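Local coordinates for protein glutamate racemase (PDB 3OUT) that belongs to the Asp/Glu/hydantoin racemase family and has an alpha/beta fold built on two parallel sheets, at residues B[161-166]-B[193-198]; B[151-156]-B[250-255]; B[57-62]-B[89-94]; B[34-39]-B[66-71]; B[130-133]-B[138-141]. All blocks are in the same frame, centred on the assembly; numbering follows the deposited sequence. Where two conformers were deposited one is given.

Contact 1: residues B[161-166]-B[193-198]; sequences HIVELV and KESIAK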
# COMPACT_ATOMS: atom_id res chain seq x y z
N HIS B 161 3.68 -17.39 33.34
CA HIS B 161 5.06 -17.85 33.32
C HIS B 161 5.74 -17.52 31.99
O HIS B 161 6.90 -17.17 31.97
CB HIS B 161 5.09 -19.36 33.62
CG HIS B 161 6.45 -19.90 33.92
ND1 HIS B 161 6.84 -21.17 33.55
CD2 HIS B 161 7.51 -19.37 34.57
CE1 HIS B 161 8.08 -21.39 33.93
NE2 HIS B 161 8.52 -20.31 34.56
N ILE B 162 5.03 -17.65 30.88
CA ILE B 162 5.64 -17.27 29.56
C ILE B 162 6.06 -15.79 29.53
O ILE B 162 7.19 -15.44 29.13
CB ILE B 162 4.71 -17.58 28.39
CG1 ILE B 162 4.59 -19.11 28.24
CG2 ILE B 162 5.24 -16.96 27.07
CD1 ILE B 162 3.43 -19.58 27.35
N VAL B 163 5.14 -14.93 29.93
CA VAL B 163 5.40 -13.49 29.95
C VAL B 163 6.59 -13.21 30.85
O VAL B 163 7.52 -12.48 30.49
CB VAL B 163 4.16 -12.66 30.42
CG1 VAL B 163 4.52 -11.19 30.54
CG2 VAL B 163 3.00 -12.82 29.47
N GLU B 164 6.60 -13.82 32.03
CA GLU B 164 7.74 -13.65 32.93
C GLU B 164 9.08 -14.12 32.36
O GLU B 164 10.08 -13.45 32.49
CB GLU B 164 7.40 -14.26 34.29
CG GLU B 164 6.26 -13.51 34.97
CD GLU B 164 5.85 -14.11 36.30
OE1 GLU B 164 6.65 -14.88 36.87
OE2 GLU B 164 4.74 -13.79 36.77
N LEU B 165 9.11 -15.26 31.66
CA LEU B 165 10.34 -15.72 31.08
C LEU B 165 10.83 -14.86 29.90
O LEU B 165 12.01 -14.65 29.78
CB LEU B 165 10.22 -17.17 30.63
CG LEU B 165 10.24 -18.24 31.73
CD1 LEU B 165 9.92 -19.56 31.10
CD2 LEU B 165 11.58 -18.30 32.45
N VAL B 166 9.91 -14.43 29.03
CA VAL B 166 10.29 -13.53 27.95
C VAL B 166 10.82 -12.20 28.55
O VAL B 166 11.82 -11.70 28.09
CB VAL B 166 9.11 -13.27 26.98
CG1 VAL B 166 9.52 -12.25 25.89
CG2 VAL B 166 8.65 -14.62 26.33
N LYS B 193 2.84 -4.49 32.90
CA LYS B 193 3.67 -3.79 33.88
C LYS B 193 3.88 -4.58 35.17
O LYS B 193 4.97 -4.52 35.77
CB LYS B 193 3.12 -2.40 34.21
CG LYS B 193 1.78 -2.30 34.93
CD LYS B 193 1.46 -0.83 35.22
CE LYS B 193 -0.03 -0.52 35.21
NZ LYS B 193 -0.90 -1.62 35.72
N GLU B 194 2.85 -5.31 35.60
CA GLU B 194 2.97 -6.13 36.82
C GLU B 194 4.01 -7.23 36.67
O GLU B 194 4.76 -7.51 37.61
CB GLU B 194 1.62 -6.73 37.23
CG GLU B 194 0.58 -5.73 37.67
CD GLU B 194 -0.71 -6.39 38.22
OE1 GLU B 194 -0.72 -7.64 38.42
OE2 GLU B 194 -1.70 -5.64 38.47
N SER B 195 4.09 -7.86 35.49
CA SER B 195 5.14 -8.85 35.23
C SER B 195 6.50 -8.17 35.17
O SER B 195 7.47 -8.70 35.67
CB SER B 195 4.91 -9.62 33.94
OG SER B 195 3.66 -10.32 34.00
N ILE B 196 6.59 -7.00 34.54
CA ILE B 196 7.86 -6.28 34.48
C ILE B 196 8.35 -5.94 35.90
O ILE B 196 9.51 -6.14 36.22
CB ILE B 196 7.74 -5.02 33.59
CG1 ILE B 196 7.50 -5.45 32.14
CG2 ILE B 196 9.04 -4.14 33.68
CD1 ILE B 196 7.16 -4.33 31.17
N ALA B 197 7.45 -5.43 36.72
CA ALA B 197 7.76 -5.00 38.10
C ALA B 197 8.31 -6.15 38.95
O ALA B 197 9.11 -5.91 39.87
CB ALA B 197 6.54 -4.45 38.74
N LYS B 198 7.88 -7.38 38.67
CA LYS B 198 8.43 -8.59 39.38
C LYS B 198 9.91 -8.86 39.08
O LYS B 198 10.65 -9.35 39.95
CB LYS B 198 7.67 -9.87 39.00
CG LYS B 198 6.35 -10.19 39.68
CD LYS B 198 5.81 -11.50 39.07
CE LYS B 198 4.68 -12.14 39.87
NZ LYS B 198 3.45 -11.28 39.89
O HOH W 1 2.95 -12.45 35.55
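Val163 and Glu164 meet Ser195 and Lys198 where helix 161-171 passes helix 193-199, the two short segments crossing at -53° with their axes 9.4 Å apart at closest approach. Val163 lays its CG1 methyl against the serine hydroxyl, CG1 to Ser195 OG being 3.7 Å. This branch stands anti to the backbone N (chi1 175°), which carries it toward the other helix. No direct hydrogen bond joins the segments. Instead a water spans the gap, donating to Glu164 OE2 at 2.5 Å and lying 2.7 Å from Ser195 OG, so the buried hydroxyl and the carboxylate share one mediator. Lys198 crosses the glutamate at a slant with its aliphatic portion: Glu164 OE2 comes within 3.4 Å of Lys198 CD. The ammonium is farther, Lys198 NZ to Glu164 OE2 being 4.2 Å, beyond a salt bridge. Helix 193-199 is the connecting helix of a beta-alpha-beta unit between parallel strands 181-184 and 203-205, and Ile196 packs on Leu182, Leu184 and Leu204 of those strands. Met152, Phe157 and Ile192 also touch Val163. Elsewhere on helix 161-171, His161, Ile162, Leu165 and Val166 pack against the second subunit, another copy of the protein.

Contact 2: residues B[151-156]-B[250-255]; sequences SMIEEG and EMFLQT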
# COMPACT_ATOMS: atom_id res chain seq x y z
N SER B 151 3.79 -8.89 19.72
CA SER B 151 2.97 -10.04 19.29
C SER B 151 2.44 -10.86 20.48
O SER B 151 1.29 -11.28 20.48
CB SER B 151 3.76 -10.91 18.34
OG SER B 151 2.89 -11.96 17.89
N MSE B 152 3.29 -11.06 21.47
CA MSE B 152 2.97 -11.80 22.69
C MSE B 152 1.69 -11.21 23.31
O MSE B 152 0.75 -11.94 23.63
CB MSE B 152 4.16 -11.71 23.68
CG MSE B 152 3.94 -12.46 24.92
SE MSE B 152 5.44 -12.23 26.15
CE MSE B 152 4.89 -10.43 26.74
N ILE B 153 1.67 -9.89 23.43
CA ILE B 153 0.56 -9.20 24.08
C ILE B 153 -0.69 -9.25 23.19
O ILE B 153 -1.82 -9.47 23.67
CB ILE B 153 1.00 -7.76 24.47
CG1 ILE B 153 2.00 -7.84 25.64
CG2 ILE B 153 -0.18 -6.85 24.82
CD1 ILE B 153 2.78 -6.54 25.81
N GLU B 154 -0.49 -9.07 21.89
CA GLU B 154 -1.62 -9.12 20.95
C GLU B 154 -2.23 -10.51 20.87
O GLU B 154 -3.42 -10.64 20.56
CB GLU B 154 -1.26 -8.59 19.57
CG GLU B 154 -0.98 -7.06 19.61
CD GLU B 154 -0.72 -6.43 18.27
OE1 GLU B 154 -0.70 -7.16 17.24
OE2 GLU B 154 -0.51 -5.20 18.22
N GLU B 155 -1.43 -11.54 21.15
CA GLU B 155 -1.93 -12.92 21.18
C GLU B 155 -2.56 -13.29 22.52
O GLU B 155 -2.99 -14.42 22.70
CB GLU B 155 -0.80 -13.88 20.88
CG GLU B 155 -0.30 -13.79 19.46
CD GLU B 155 -1.35 -14.12 18.44
OE1 GLU B 155 -2.24 -14.97 18.73
OE2 GLU B 155 -1.34 -13.50 17.35
N GLY B 156 -2.57 -12.35 23.45
CA GLY B 156 -3.26 -12.56 24.73
C GLY B 156 -2.40 -13.05 25.86
O GLY B 156 -2.94 -13.38 26.93
N GLU B 250 -10.09 -3.34 22.07
CA GLU B 250 -10.92 -2.92 23.19
C GLU B 250 -10.29 -3.29 24.52
O GLU B 250 -10.61 -2.65 25.52
CB GLU B 250 -12.36 -3.42 23.03
CG GLU B 250 -13.04 -2.72 21.86
CD GLU B 250 -14.50 -3.12 21.67
OE1 GLU B 250 -15.04 -3.96 22.43
OE2 GLU B 250 -15.09 -2.58 20.72
N MSE B 251 -9.35 -4.24 24.52
CA MSE B 251 -8.48 -4.49 25.72
C MSE B 251 -7.69 -3.22 26.09
O MSE B 251 -7.58 -2.89 27.27
CB MSE B 251 -7.55 -5.68 25.51
CG MSE B 251 -6.69 -6.05 26.69
SE MSE B 251 -5.39 -7.47 26.37
CE MSE B 251 -4.14 -6.63 25.09
N PHE B 252 -7.24 -2.47 25.09
CA PHE B 252 -6.52 -1.21 25.31
C PHE B 252 -7.46 -0.07 25.55
O PHE B 252 -7.16 0.79 26.37
CB PHE B 252 -5.60 -0.88 24.11
CG PHE B 252 -4.36 -1.72 24.07
CD1 PHE B 252 -4.32 -2.88 23.35
CD2 PHE B 252 -3.24 -1.36 24.79
CE1 PHE B 252 -3.20 -3.67 23.30
CE2 PHE B 252 -2.09 -2.16 24.74
CZ PHE B 252 -2.08 -3.32 24.01
N LEU B 253 -8.56 -0.02 24.80
CA LEU B 253 -9.48 1.14 24.86
C LEU B 253 -10.28 1.12 26.15
O LEU B 253 -10.58 2.15 26.72
CB LEU B 253 -10.44 1.14 23.67
CG LEU B 253 -11.44 2.31 23.59
CD1 LEU B 253 -10.71 3.66 23.55
CD2 LEU B 253 -12.30 2.13 22.36
N GLN B 254 -10.65 -0.07 26.61
CA GLN B 254 -11.43 -0.23 27.87
C GLN B 254 -12.89 0.22 27.74
O GLN B 254 -13.59 0.44 28.75
CB GLN B 254 -10.72 0.44 29.06
CG GLN B 254 -9.32 -0.14 29.31
CD GLN B 254 -8.73 0.18 30.67
OE1 GLN B 254 -9.37 0.82 31.51
NE2 GLN B 254 -7.50 -0.23 30.89
N THR B 255 -13.35 0.33 26.49
CA THR B 255 -14.73 0.63 26.17
C THR B 255 -14.96 0.22 24.70
O THR B 255 -14.00 -0.07 23.99
CB THR B 255 -15.06 2.13 26.41
OG1 THR B 255 -16.47 2.30 26.56
CG2 THR B 255 -14.56 3.00 25.26
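Ile153 faces Met251 and Phe252 where two helices end near each other: helix 149-154 closes in a Schellman motif at Gly156, whose phi is 95°, and helix 245-253 gives way to Gln254, also with positive phi. The latter helix is the crossover of a beta-alpha-beta unit between parallel strands 234-238 and 259-262 of the six-stranded sheet, whereas helix 149-154 follows strand 140-145 of the four-stranded sheet, and the contact thus joins elements of both. It is wholly apolar between side chains. The CG2 branch of Ile153 does the touching, anti to the backbone N, while CG1 lies beside that N (chi1 -71°). It reaches the CZ atom of the ring obliquely, CG2 to Phe252 CZ being 4.1 Å. Phe252 in turn meets the ring of His188, a residue of the d-glutamic acid pocket, and Glu154 OE2 is hydrogen-bonded to His188 NE2, consistent with a second-shell place for both residues. Phe252's side chain lies about 8 Å from the ligand. Met251, a selenomethionine, runs out extended and bends only at its last torsion, its side chain crossing that of Ile153 at about a right angle. Met251 CE lies 4.0 Å from Ile153 CG2 and 3.9 Å from Ile153 O, the acceptor for Gly156 N in the Schellman motif.

Contact 3: residues B[57-62]-B[89-94]; sequences FAAQTA and QEIAKA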
# COMPACT_ATOMS: atom_id res chain seq x y z
N PHE B 57 4.84 5.05 5.33
CA PHE B 57 3.53 4.75 5.89
C PHE B 57 2.99 5.94 6.66
O PHE B 57 1.80 6.36 6.51
CB PHE B 57 3.63 3.56 6.84
CG PHE B 57 3.85 2.23 6.19
CD1 PHE B 57 3.81 2.05 4.83
CD2 PHE B 57 4.10 1.15 7.03
CE1 PHE B 57 4.00 0.78 4.31
CE2 PHE B 57 4.29 -0.11 6.53
CZ PHE B 57 4.23 -0.27 5.17
N ALA B 58 3.85 6.57 7.48
CA ALA B 58 3.41 7.71 8.32
C ALA B 58 3.01 8.91 7.48
O ALA B 58 2.06 9.61 7.86
CB ALA B 58 4.52 8.14 9.29
N ALA B 59 3.68 9.14 6.35
CA ALA B 59 3.27 10.26 5.48
C ALA B 59 1.84 10.05 4.97
O ALA B 59 1.06 10.98 4.91
CB ALA B 59 4.26 10.49 4.34
N GLN B 60 1.45 8.81 4.67
CA GLN B 60 0.12 8.54 4.18
C GLN B 60 -0.94 8.82 5.25
O GLN B 60 -1.93 9.50 4.98
CB GLN B 60 0.01 7.08 3.72
CG GLN B 60 0.94 6.70 2.54
CD GLN B 60 0.66 5.31 2.12
OE1 GLN B 60 1.01 4.38 2.82
NE2 GLN B 60 -0.03 5.13 0.98
N THR B 61 -0.72 8.32 6.48
CA THR B 61 -1.67 8.52 7.59
C THR B 61 -1.76 10.02 7.89
O THR B 61 -2.83 10.52 8.13
CB THR B 61 -1.27 7.74 8.83
OG1 THR B 61 -1.32 6.35 8.50
CG2 THR B 61 -2.23 8.03 10.00
N ALA B 62 -0.65 10.71 7.89
CA ALA B 62 -0.66 12.16 8.14
C ALA B 62 -1.53 12.89 7.17
O ALA B 62 -2.37 13.72 7.56
CB ALA B 62 0.78 12.75 8.14
N GLN B 89 5.04 16.28 11.19
CA GLN B 89 5.03 17.73 11.45
C GLN B 89 5.04 18.56 10.15
O GLN B 89 4.32 19.57 10.04
CB GLN B 89 6.21 18.08 12.38
CG GLN B 89 5.91 17.73 13.86
CD GLN B 89 7.08 17.90 14.83
OE1 GLN B 89 8.22 18.19 14.44
NE2 GLN B 89 6.81 17.66 16.10
N GLU B 90 5.82 18.12 9.16
CA GLU B 90 5.96 18.84 7.90
C GLU B 90 4.65 18.84 7.12
O GLU B 90 4.27 19.84 6.51
CB GLU B 90 7.07 18.23 7.04
CG GLU B 90 7.45 19.10 5.88
CD GLU B 90 8.19 20.36 6.33
OE1 GLU B 90 7.96 21.42 5.71
OE2 GLU B 90 9.00 20.30 7.30
N ILE B 91 3.98 17.70 7.12
CA ILE B 91 2.65 17.59 6.52
C ILE B 91 1.58 18.36 7.30
O ILE B 91 0.71 18.97 6.67
CB ILE B 91 2.27 16.08 6.36
CG1 ILE B 91 3.20 15.45 5.33
CG2 ILE B 91 0.79 15.88 5.92
CD1 ILE B 91 3.29 13.93 5.39
N ALA B 92 1.64 18.33 8.62
CA ALA B 92 0.62 18.97 9.43
C ALA B 92 0.69 20.51 9.31
O ALA B 92 -0.31 21.17 9.52
CB ALA B 92 0.73 18.51 10.91
N LYS B 93 1.86 21.04 8.97
CA LYS B 93 2.10 22.49 8.82
C LYS B 93 1.69 23.17 10.11
O LYS B 93 2.30 22.91 11.12
CB LYS B 93 1.40 23.04 7.57
CG LYS B 93 2.06 22.58 6.26
CD LYS B 93 1.19 22.87 5.07
CE LYS B 93 1.92 22.53 3.77
NZ LYS B 93 2.48 21.14 3.82
N ALA B 94 0.65 24.01 10.09
CA ALA B 94 0.28 24.81 11.28
C ALA B 94 -0.50 24.03 12.34
O ALA B 94 -0.77 24.54 13.44
CB ALA B 94 -0.50 26.08 10.87
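Ile91 reaches from the last turn of helix 78-92 to the methyl groups of Ala59 and Ala62 on helix 51-67, a pairing of two helices that flank the parallel six-stranded sheet. Helix 78-92 is the connection of a beta-alpha-beta unit between the neighbouring strands 72-75 and 97-99, while helix 51-67 leads from strand 35-39 into strand 72-75. The two alanines stand three residues apart, roughly one helical turn, and the forked isoleucine spreads its branches over both. The end of its longer arm sits between them: Ile91 CD1 lies 3.7 Å from Ala59 CB and equally near Ala59 CA, so the methyl rests on the backbone as much as on the side chain, and it is also 3.9 Å from Ala62 CB. With CG1 anti to the carbonyl carbon (chi1 -67°) and CD1 extended beyond it (chi2 160°), this arm attains its full length. The shorter arm, CG2, meets Ala62, Ile91 CG2 to Ala62 CB being 3.8 Å, and it also comes close to the carbonyl carbon of Ala62. The small alanines are consistent with the close approach, the CA atoms of Ala62 and Ile91 being 6.6 Å apart. Ile87 of helix 78-92 continues the packing on Ala59. On the sheet side, Ala58 and Ala62 meet Phe13 of strand 10-14, and Ala92 meets Val97 of strand 97-99. The helix then ends at Lys93, which leaves helical geometry with positive phi. Its chain folds back along the last turn, where Lys93 NZ makes a weak hydrogen bond, 3.5 Å long, to Glu90 O.

Contact 4: residues B[34-39]-B[66-71]; sequences DIIYFG and IDQEVK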
# COMPACT_ATOMS: atom_id res chain seq x y z
N ASP B 34 -14.39 15.73 20.09
CA ASP B 34 -14.47 14.70 19.06
C ASP B 34 -13.06 14.14 18.82
O ASP B 34 -12.06 14.87 18.88
CB ASP B 34 -14.98 15.30 17.77
CG ASP B 34 -16.42 15.79 17.85
OD1 ASP B 34 -17.23 15.30 18.69
OD2 ASP B 34 -16.75 16.66 17.03
N ILE B 35 -12.97 12.84 18.56
CA ILE B 35 -11.68 12.17 18.33
C ILE B 35 -11.80 11.28 17.10
O ILE B 35 -12.77 10.52 16.94
CB ILE B 35 -11.24 11.29 19.55
CG1 ILE B 35 -11.27 12.09 20.88
CG2 ILE B 35 -9.85 10.65 19.28
CD1 ILE B 35 -10.88 11.28 22.10
N ILE B 36 -10.78 11.36 16.24
CA ILE B 36 -10.59 10.44 15.14
C ILE B 36 -9.34 9.63 15.48
O ILE B 36 -8.26 10.19 15.60
CB ILE B 36 -10.35 11.16 13.80
CG1 ILE B 36 -11.58 11.93 13.36
CG2 ILE B 36 -9.88 10.14 12.74
CD1 ILE B 36 -11.37 12.79 12.05
N TYR B 37 -9.50 8.33 15.68
CA TYR B 37 -8.40 7.41 15.84
C TYR B 37 -8.07 6.80 14.44
O TYR B 37 -9.00 6.37 13.72
CB TYR B 37 -8.78 6.28 16.78
CG TYR B 37 -7.78 5.13 16.79
CD1 TYR B 37 -6.66 5.17 17.61
CD2 TYR B 37 -7.97 4.00 15.99
CE1 TYR B 37 -5.71 4.16 17.58
CE2 TYR B 37 -7.01 2.98 15.96
CZ TYR B 37 -5.91 3.04 16.76
OH TYR B 37 -4.96 2.02 16.74
N PHE B 38 -6.79 6.77 14.11
CA PHE B 38 -6.33 6.07 12.90
C PHE B 38 -5.41 4.95 13.25
O PHE B 38 -4.37 5.18 13.90
CB PHE B 38 -5.62 6.99 11.91
CG PHE B 38 -5.51 6.39 10.51
CD1 PHE B 38 -6.42 6.76 9.54
CD2 PHE B 38 -4.59 5.41 10.23
CE1 PHE B 38 -6.40 6.16 8.29
CE2 PHE B 38 -4.54 4.82 8.97
CZ PHE B 38 -5.47 5.21 8.01
N GLY B 39 -5.72 3.75 12.80
CA GLY B 39 -4.79 2.64 12.95
C GLY B 39 -4.58 1.95 11.62
O GLY B 39 -5.55 1.54 10.96
N ILE B 66 -4.98 15.07 7.98
CA ILE B 66 -5.04 16.49 7.62
C ILE B 66 -6.22 16.76 6.69
O ILE B 66 -6.89 17.79 6.83
CB ILE B 66 -3.70 17.00 7.07
CG1 ILE B 66 -2.63 16.98 8.18
CG2 ILE B 66 -3.86 18.41 6.41
CD1 ILE B 66 -2.84 17.87 9.46
N ASP B 67 -6.56 15.82 5.83
CA ASP B 67 -7.76 15.92 4.99
C ASP B 67 -9.05 15.89 5.78
O ASP B 67 -10.10 16.37 5.29
CB ASP B 67 -7.81 14.77 3.98
CG ASP B 67 -7.12 15.08 2.69
OD1 ASP B 67 -6.42 16.09 2.59
OD2 ASP B 67 -7.30 14.22 1.78
N GLN B 68 -9.01 15.35 7.01
CA GLN B 68 -10.19 15.38 7.91
C GLN B 68 -10.27 16.65 8.74
O GLN B 68 -11.22 16.83 9.55
CB GLN B 68 -10.21 14.20 8.88
CG GLN B 68 -9.92 12.85 8.32
CD GLN B 68 -10.70 12.48 7.11
OE1 GLN B 68 -11.94 12.38 7.19
NE2 GLN B 68 -9.99 12.22 5.97
N GLU B 69 -9.31 17.54 8.56
CA GLU B 69 -9.26 18.85 9.22
C GLU B 69 -9.29 18.70 10.74
O GLU B 69 -10.11 19.33 11.44
CB GLU B 69 -10.34 19.80 8.70
CG GLU B 69 -10.13 20.18 7.25
CD GLU B 69 -11.18 21.13 6.70
OE1 GLU B 69 -12.38 20.99 6.98
OE2 GLU B 69 -10.75 22.06 6.01
N VAL B 70 -8.41 17.83 11.26
CA VAL B 70 -8.18 17.76 12.70
C VAL B 70 -7.59 19.09 13.20
O VAL B 70 -6.85 19.73 12.45
CB VAL B 70 -7.29 16.58 13.12
CG1 VAL B 70 -7.98 15.22 12.78
CG2 VAL B 70 -5.89 16.65 12.47
N LYS B 71 -7.83 19.45 14.45
CA LYS B 71 -7.21 20.68 15.03
C LYS B 71 -5.85 20.45 15.69
O LYS B 71 -5.09 21.39 15.94
CB LYS B 71 -8.12 21.38 16.04
CG LYS B 71 -8.50 20.55 17.22
CD LYS B 71 -9.52 21.31 18.10
CE LYS B 71 -10.00 20.48 19.21
NZ LYS B 71 -11.04 21.30 20.03
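Ile36 projects from strand 35-39 onto Gln68 and Val70 in the turn that follows helix 51-67. The tight part is the end of the isoleucine: CD1 sits 3.7 Å from Gln68 CB, with Gln68 CG close behind, the two side chains crossing at about a right angle. Ile36 gets there in an extended form, CG1 anti to the carbonyl carbon (chi1 -67°) and CD1 continuing outward (chi2 176°). Gln68, by contrast, is bent at chi2, and the bend turns its amide away from the isoleucine. That buried amide is gripped at both ends: NE2 bonds to Phe64 O in the preceding helical turn, and OE1 accepts from Arg51 NH2 of the fourth subunit. The loose part is Val70, whose CG1 stays 4.2 Å from Ile36 CD1, and the CA atoms of Ile36 and Val70 are still 8.1 Å apart. The partly exposed side of the turn is Glu69, which has positive phi and whose CB points away from the strand; like Gln68 it bonds to the fourth subunit, its OE1 to Asn126 ND2. Strand 35-39 belongs to the six-stranded parallel sheet of an alpha/beta fold, and helix 51-67 leads from it to strand 72-75. It is flanked by strands 10-14 and 234-238, with backbone hydrogen bonds from Ile36 to Ile10 and Val12, while the Ile36 side chain, touching Tyr237 of strand 234-238 and Leu65 of helix 51-67, fills the layer between sheet and helix.

Contact 5: residues B[130-133]-B[138-141]; sequences LQIH and NIEV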
# COMPACT_ATOMS: atom_id res chain seq x y z
N LEU B 130 18.71 9.98 22.23
CA LEU B 130 18.97 11.28 21.63
C LEU B 130 18.15 12.40 22.25
O LEU B 130 18.69 13.47 22.59
CB LEU B 130 18.74 11.23 20.12
CG LEU B 130 19.08 12.50 19.34
CD1 LEU B 130 20.61 12.64 19.23
CD2 LEU B 130 18.34 12.52 17.99
N GLN B 131 16.86 12.15 22.44
CA GLN B 131 15.96 13.20 22.96
C GLN B 131 16.20 13.45 24.43
O GLN B 131 16.10 14.58 24.87
CB GLN B 131 14.50 12.85 22.70
CG GLN B 131 14.13 12.74 21.21
CD GLN B 131 14.24 14.06 20.46
OE1 GLN B 131 13.84 15.10 20.97
NE2 GLN B 131 14.79 14.00 19.24
N ILE B 132 16.54 12.41 25.18
CA ILE B 132 16.90 12.58 26.58
C ILE B 132 18.16 13.42 26.65
O ILE B 132 18.25 14.35 27.43
CB ILE B 132 17.07 11.23 27.31
CG1 ILE B 132 15.72 10.53 27.42
CG2 ILE B 132 17.71 11.41 28.71
CD1 ILE B 132 15.79 9.04 27.80
N HIS B 133 19.13 13.09 25.79
CA HIS B 133 20.40 13.84 25.76
C HIS B 133 20.30 15.29 25.27
O HIS B 133 21.14 16.13 25.67
CB HIS B 133 21.45 13.05 24.98
CG HIS B 133 21.92 11.82 25.68
ND1 HIS B 133 22.35 10.69 25.00
CD2 HIS B 133 22.02 11.52 27.00
CE1 HIS B 133 22.67 9.75 25.88
NE2 HIS B 133 22.50 10.24 27.10
N ASN B 138 24.42 14.37 29.93
CA ASN B 138 25.10 13.55 30.91
C ASN B 138 24.23 12.53 31.63
O ASN B 138 24.74 11.76 32.44
CB ASN B 138 25.83 14.45 31.89
CG ASN B 138 27.04 15.09 31.22
OD1 ASN B 138 27.87 14.41 30.58
ND2 ASN B 138 27.12 16.38 31.31
N ILE B 139 22.94 12.47 31.27
CA ILE B 139 22.07 11.39 31.73
C ILE B 139 22.54 10.09 31.06
O ILE B 139 22.78 10.04 29.83
CB ILE B 139 20.58 11.66 31.44
CG1 ILE B 139 20.09 12.90 32.19
CG2 ILE B 139 19.75 10.43 31.80
CD1 ILE B 139 18.69 13.35 31.84
N GLU B 140 22.69 9.05 31.86
CA GLU B 140 23.11 7.75 31.39
C GLU B 140 21.85 7.06 30.92
O GLU B 140 20.91 6.89 31.70
CB GLU B 140 23.74 6.92 32.53
CG GLU B 140 25.02 7.49 33.00
CD GLU B 140 25.56 6.79 34.23
OE1 GLU B 140 24.79 6.18 35.02
OE2 GLU B 140 26.77 6.87 34.42
N VAL B 141 21.83 6.69 29.64
CA VAL B 141 20.66 6.00 29.03
C VAL B 141 21.03 4.60 28.53
O VAL B 141 21.94 4.45 27.73
CB VAL B 141 20.06 6.82 27.88
CG1 VAL B 141 18.79 6.09 27.32
CG2 VAL B 141 19.71 8.24 28.32
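His133 and Ile132, consecutive on helix 127-135, meet Ile139 and Val141 just where the chain returns as strand 140-145. One hydrogen bond accounts for the polar side. His133 NE2 donates to Ile139 O at 2.8 Å, with an N-H...O angle of 141°, so the bond is short but noticeably bent. The oxygen lies at the ring edge, close to the imidazole plane, and the donor approaches the carbonyl nearly end-on, at a C=O...N angle of 162°. The other ring nitrogen, ND1, is bonded to Glu69 OE2 of the fifth subunit. With a carbonyl at one nitrogen and a carboxylate at the other, the two bonds should hold the ring's rotation, and a doubly protonated, positively charged form would be consistent with this pairing. Apolar contacts gather round Ile132 CG2, the branch anti to its own N. It lies 3.8 Å from Ile139 CD1 and the same distance from Val141 CG2, so it wedges between the two residues of the incoming chain. Ile132 crosses Ile139 at about a right angle. A mixed contact joins the two groups: Val141 CG2 comes 3.6 Å from His133 NE2, the valine and imidazole running past each other in opposite directions. Val105 of helix 100-106 packs on Ile132, while Ile139 and Val141 lean on Val114 and Val116 of strand 113-118. The arrangement belongs to the beta-alpha-beta crossover from strand 113-118 to the neighbouring parallel strand 140-145, an outermost strand of the four-stranded sheet in this chain.

Overall arrangement
Contacts 2 and 4 are buried, whereas contacts 1, 3 and 5 are only partly so. Contacts 3 and 4 share helix 51-67 in the six-stranded region and touch each other, Thr61 CG2 lying 3.5 Å from Phe38 CD2; both rest on aliphatic packing. Contacts 1 and 5 belong to the four-stranded region and add polar chemistry, a water bridge in one and a histidine-carbonyl bond in the other. Contact 2 joins elements of both regions near the pocket and reaches contact 1 through Met152, whose CE is 3.9 Å from Val163 CG1. Contacts 1 and 3 lie far apart, their centres about 36 Å from each other, on opposite sides of the chain's centre.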